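Local coordinates for mevalonate diphosphate decarboxylase (Legionella pneumophila, PDB 3LTO), which probably catalyses the ATP-dependent decarboxylation of mevalonate diphosphate to isopentenyl diphosphate, a step of isoprenoid biosynthesis, at residues Ala9-Ile14 with Tyr34-Leu39; Ala108-Ser113 with Leu145-Ser150. One frame throughout, in Å; residues are numbered along the deposited sequence.

Contact 1 (Ala9-Ile14 with Tyr34-Leu39); sequences ANIALI and YTLSNL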
loop_
_atom_site.group_PDB
_atom_site.type_symbol
_atom_site.label_atom_id
_atom_site.label_comp_id
_atom_site.label_asym_id
_atom_site.label_seq_id
_atom_site.Cartn_x
_atom_site.Cartn_y
_atom_site.Cartn_z
ATOM N N ALA A 9 17.968 0.361 14.472
ATOM C CA ALA A 9 16.999 -0.646 14.862
ATOM C C ALA A 9 15.742 0.139 15.210
ATOM O O ALA A 9 15.772 1.367 15.286
ATOM C CB ALA A 9 17.488 -1.410 16.073
ATOM N N ASN A 10 14.634 -0.554 15.403
ATOM C CA ASN A 10 13.412 0.137 15.765
ATOM C C ASN A 10 12.624 -0.793 16.660
ATOM O O ASN A 10 12.771 -2.013 16.572
ATOM C CB ASN A 10 12.615 0.533 14.508
ATOM C CG ASN A 10 11.867 -0.631 13.884
ATOM O OD1 ASN A 10 10.892 -1.137 14.449
ATOM N ND2 ASN A 10 12.317 -1.061 12.706
ATOM N N ILE A 11 11.817 -0.208 17.541
ATOM C CA ILE A 11 11.003 -0.970 18.484
ATOM C C ILE A 11 9.513 -0.650 18.308
ATOM O O ILE A 11 9.080 0.497 18.438
ATOM C CB ILE A 11 11.418 -0.660 19.935
ATOM C CG1 ILE A 11 10.565 -1.474 20.908
ATOM C CG2 ILE A 11 11.264 0.826 20.215
ATOM C CD1 ILE A 11 10.769 -2.966 20.805
ATOM N N ALA A 12 8.736 -1.685 18.016
ATOM C CA ALA A 12 7.307 -1.543 17.790
ATOM C C ALA A 12 6.438 -1.459 19.043
ATOM O O ALA A 12 6.580 -2.257 19.969
ATOM C CB ALA A 12 6.825 -2.692 16.899
ATOM N N LEU A 13 5.547 -0.469 19.062
ATOM C CA LEU A 13 4.591 -0.277 20.154
ATOM C C LEU A 13 3.345 -1.108 19.786
ATOM O O LEU A 13 2.692 -1.694 20.657
ATOM C CB LEU A 13 4.244 1.211 20.303
ATOM C CG LEU A 13 5.194 2.056 21.166
ATOM C CD1 LEU A 13 6.628 1.772 20.788
ATOM C CD2 LEU A 13 4.884 3.535 21.007
ATOM N N ILE A 14 3.026 -1.135 18.488
ATOM C CA ILE A 14 1.922 -1.939 17.944
ATOM C C ILE A 14 2.679 -2.951 17.065
ATOM O O ILE A 14 3.447 -2.560 16.182
ATOM C CB ILE A 14 0.960 -1.098 17.076
ATOM C CG1 ILE A 14 0.328 0.016 17.921
ATOM C CG2 ILE A 14 -0.131 -1.996 16.496
ATOM C CD1 ILE A 14 -0.581 -0.486 19.040
ATOM N N TYR A 34 9.280 2.960 17.224
ATOM C CA TYR A 34 10.148 4.083 17.533
ATOM C C TYR A 34 11.507 3.737 16.937
ATOM O O TYR A 34 11.987 2.615 17.103
ATOM C CB TYR A 34 10.293 4.256 19.042
ATOM C CG TYR A 34 11.130 5.462 19.422
ATOM C CD1 TYR A 34 10.739 6.747 19.048
ATOM C CD2 TYR A 34 12.321 5.317 20.130
ATOM C CE1 TYR A 34 11.515 7.856 19.366
ATOM C CE2 TYR A 34 13.105 6.424 20.451
ATOM C CZ TYR A 34 12.695 7.688 20.065
ATOM O OH TYR A 34 13.467 8.788 20.366
ATOM N N THR A 35 12.128 4.682 16.244
ATOM C CA THR A 35 13.425 4.412 15.643
ATOM C C THR A 35 14.535 4.658 16.668
ATOM O O THR A 35 14.703 5.767 17.159
ATOM C CB THR A 35 13.632 5.283 14.375
ATOM O OG1 THR A 35 12.519 5.101 13.486
ATOM C CG2 THR A 35 14.902 4.869 13.640
ATOM N N LEU A 36 15.272 3.604 17.002
ATOM C CA LEU A 36 16.355 3.695 17.976
ATOM C C LEU A 36 17.652 4.072 17.268
ATOM O O LEU A 36 18.527 3.234 17.040
ATOM C CB LEU A 36 16.502 2.352 18.696
ATOM C CG LEU A 36 15.244 1.901 19.449
ATOM C CD1 LEU A 36 15.349 0.435 19.831
ATOM C CD2 LEU A 36 15.061 2.772 20.684
ATOM N N SER A 37 17.770 5.350 16.938
ATOM C CA SER A 37 18.925 5.871 16.218
ATOM C C SER A 37 20.323 5.581 16.769
ATOM O O SER A 37 21.305 5.698 16.043
ATOM C CB SER A 37 18.749 7.377 16.018
ATOM O OG SER A 37 17.673 7.618 15.124
ATOM N N ASN A 38 20.424 5.195 18.033
ATOM C CA ASN A 38 21.732 4.906 18.610
ATOM C C ASN A 38 22.180 3.459 18.386
ATOM O O ASN A 38 23.371 3.179 18.372
ATOM C CB ASN A 38 21.725 5.246 20.100
ATOM C CG ASN A 38 21.506 6.731 20.351
ATOM O OD1 ASN A 38 22.390 7.553 20.107
ATOM N ND2 ASN A 38 20.313 7.083 20.826
ATOM N N LEU A 39 21.231 2.545 18.214
ATOM C CA LEU A 39 21.564 1.149 17.966
ATOM C C LEU A 39 21.635 1.008 16.453
ATOM O O LEU A 39 20.640 1.211 15.752
ATOM C CB LEU A 39 20.489 0.227 18.554
ATOM C CG LEU A 39 20.226 0.322 20.065
ATOM C CD1 LEU A 39 19.132 -0.673 20.457
ATOM C CD2 LEU A 39 21.504 0.036 20.848
#
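Ala9 N donates to Leu39 O (3.1 Å) and Ala9 O accepts from Leu36 N (2.9 Å), where strand 2-12 runs antiparallel to strand 31-47 in the mixed sheet of the N-terminal domain, which has the GHMP-kinase fold. Leu36 and Leu39 are the first and last residues of a type I turn, so the start of the segment grips both ends of that turn. Asn10 faces Thr35 as a non-hydrogen-bonded pair, and the Asn10 CA-H makes a contact with Tyr34 O at 3.2 Å. The Asn10 side chain starts between backbone N and carbonyl carbon (chi1 77°) and sends ND2 out of the pairing to Ser153 OG. Ile11 and Tyr34 form the hydrogen-bonded pair. Ile11 N reaches Tyr34 O in the carbonyl plane at 2.9 Å, whereas Tyr34 N approaches Ile11 O from above that carbonyl plane (2.8 Å). Beside these bonds CG2 of Ile11 lies on Tyr34 CB (3.8 Å); the Tyr34 ring leads off toward Trp158, and its OH is bonded to Leu176 N. Leu36 bends toward the same face, where its CD1 meets Ile11 CB at 4.1 Å.

Contact 2 (Ala108-Ser113 with Leu145-Ser150); sequences ASSASS and LGSGSS. With SO4 (sulfate ion), chain D; SO4 (sulfate ion), chain C.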
loop_
_atom_site.group_PDB
_atom_site.type_symbol
_atom_site.label_atom_id
_atom_site.label_comp_id
_atom_site.label_asym_id
_atom_site.label_seq_id
_atom_site.Cartn_x
_atom_site.Cartn_y
_atom_site.Cartn_z
ATOM N N ALA A 108 17.399 -7.871 18.947
ATOM C CA ALA A 108 17.084 -8.271 17.580
ATOM C C ALA A 108 17.904 -7.410 16.623
ATOM O O ALA A 108 17.802 -6.187 16.647
ATOM C CB ALA A 108 15.592 -8.090 17.311
ATOM N N SER A 109 18.715 -8.051 15.787
ATOM C CA SER A 109 19.564 -7.332 14.839
ATOM C C SER A 109 19.046 -7.458 13.419
ATOM O O SER A 109 19.539 -6.791 12.510
ATOM C CB SER A 109 20.985 -7.888 14.876
ATOM O OG SER A 109 21.027 -9.171 14.269
ATOM N N SER A 110 18.051 -8.319 13.231
ATOM C CA SER A 110 17.483 -8.568 11.914
ATOM C C SER A 110 17.009 -7.304 11.194
ATOM O O SER A 110 17.474 -6.991 10.100
ATOM C CB SER A 110 16.325 -9.564 12.040
ATOM O OG SER A 110 15.985 -10.117 10.784
ATOM N N ALA A 111 16.081 -6.582 11.812
ATOM C CA ALA A 111 15.531 -5.366 11.227
ATOM C C ALA A 111 16.581 -4.377 10.718
ATOM O O ALA A 111 16.541 -3.975 9.557
ATOM C CB ALA A 111 14.622 -4.677 12.231
ATOM N N SER A 112 17.507 -3.971 11.581
ATOM C CA SER A 112 18.534 -3.018 11.173
ATOM C C SER A 112 19.543 -3.645 10.213
ATOM O O SER A 112 20.076 -2.963 9.340
ATOM C CB SER A 112 19.252 -2.431 12.398
ATOM O OG SER A 112 19.792 -3.444 13.228
ATOM N N SER A 113 19.802 -4.938 10.360
ATOM C CA SER A 113 20.747 -5.602 9.468
ATOM C C SER A 113 20.260 -5.560 8.024
ATOM O O SER A 113 21.003 -5.167 7.126
ATOM C CB SER A 113 20.953 -7.057 9.882
ATOM O OG SER A 113 21.578 -7.131 11.151
ATOM N N LEU A 145 11.024 -7.045 1.805
ATOM C CA LEU A 145 11.019 -8.421 1.308
ATOM C C LEU A 145 11.961 -9.400 1.996
ATOM O O LEU A 145 11.781 -10.614 1.895
ATOM C CB LEU A 145 11.286 -8.410 -0.197
ATOM C CG LEU A 145 10.273 -7.521 -0.924
ATOM C CD1 LEU A 145 10.687 -7.299 -2.356
ATOM C CD2 LEU A 145 8.904 -8.177 -0.842
ATOM N N GLY A 146 12.970 -8.880 2.682
ATOM C CA GLY A 146 13.890 -9.747 3.394
ATOM C C GLY A 146 13.493 -9.792 4.862
ATOM O O GLY A 146 13.624 -10.815 5.524
ATOM N N SER A 147 13.003 -8.664 5.368
ATOM C CA SER A 147 12.576 -8.548 6.757
ATOM C C SER A 147 11.467 -7.511 6.890
ATOM O O SER A 147 11.687 -6.317 6.672
ATOM C CB SER A 147 13.751 -8.144 7.644
ATOM O OG SER A 147 13.286 -7.536 8.838
ATOM N N GLY A 148 10.278 -7.973 7.250
ATOM C CA GLY A 148 9.155 -7.073 7.401
ATOM C C GLY A 148 9.466 -5.876 8.276
ATOM O O GLY A 148 9.253 -4.731 7.876
ATOM N N SER A 149 9.992 -6.151 9.464
ATOM C CA SER A 149 10.335 -5.115 10.433
ATOM C C SER A 149 11.296 -4.059 9.906
ATOM O O SER A 149 11.199 -2.887 10.285
ATOM C CB SER A 149 10.957 -5.749 11.672
ATOM O OG SER A 149 10.144 -6.799 12.151
ATOM N N SER A 150 12.213 -4.463 9.033
ATOM C CA SER A 150 13.211 -3.535 8.524
ATOM C C SER A 150 12.702 -2.322 7.750
ATOM O O SER A 150 13.374 -1.290 7.739
ATOM C CB SER A 150 14.250 -4.278 7.677
ATOM O OG SER A 150 13.732 -4.614 6.409
HETATM S S SO4 D . 8.395 -11.220 7.446
HETATM O O1 SO4 D . 7.516 -10.312 6.697
HETATM O O2 SO4 D . 9.778 -10.720 7.422
HETATM O O3 SO4 D . 7.934 -11.303 8.842
HETATM O O4 SO4 D . 8.346 -12.563 6.840
HETATM S S SO4 C . 7.339 -6.268 15.014
HETATM O O1 SO4 C . 6.263 -5.273 14.872
HETATM O O2 SO4 C . 8.474 -5.836 14.193
HETATM O O3 SO4 C . 7.731 -6.342 16.429
HETATM O O4 SO4 C . 6.906 -7.596 14.566
#
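Ser149 turns its OG anti to the carbonyl carbon (chi1 -51°), which directs the hydroxyl to a sulfate; Ser149 CB lies against Ala111 CB at 3.9 Å. Ser147 instead carries OG anti to its backbone N (chi1 157°), bringing the oxygen alongside Ala111 CA at 3.9 Å and letting it accept from Ser150 N in an ST motif (3.3 Å). The contact sets the first turn of helix 110-129, where the Ser-Ser-Ala that ends the GHMP-type phosphate-binding motif runs into the helix, against a serine-glycine loop. Ala111 is the centre: Ser147, Ser149 and Ser150 all meet it, the last through CB, close against Ala111 O. Ser150 OG donates in the carbonyl plane, on a lone pair of Ser147 O (2.7 Å), and also pairs with Ser143 OG of helix 136-144. The bend is held by these bonds, while helix 110-129 meets it by van der Waals contact. Two of the loop's polar groups, Gly148 N and Ser149 OG, turn to sulfates, probably from the crystallisation liquor. Arg152 and the backbone N atoms of Tyr16 and Met17 hold one of these ions; Tyr16 OH, Arg144 and Lys20 hold the other. Ser149 OG donates to O2 of the chain C sulfate at 2.8 Å. At the chain D ion the bond is nearly straight (169°), Gly148 N giving its hydrogen to O2 at 2.8 Å.

In the fold
Contact 1 and contact 2 lie side by side in the N-terminal domain, their centres 12 Å apart, and meet directly. Asn10 ND2 and Ser149 O are 3.2 Å apart, a probable hydrogen bond that ties strand 2-12 to the serine-glycine loop, and Ala9 N packs on Ser112 CB at 3.7 Å, setting the strand beside helix 110-129. The Asn10 side chain also stands about 5 Å from a bound sulfate, the same ion that Ser149 OG bonds, which joins the two contacts at one pocket. With two sulfates gripped by serine, glycine, arginine and lysine groups, this corner is consistent with the pocket that receives the substrate's diphosphate in the family.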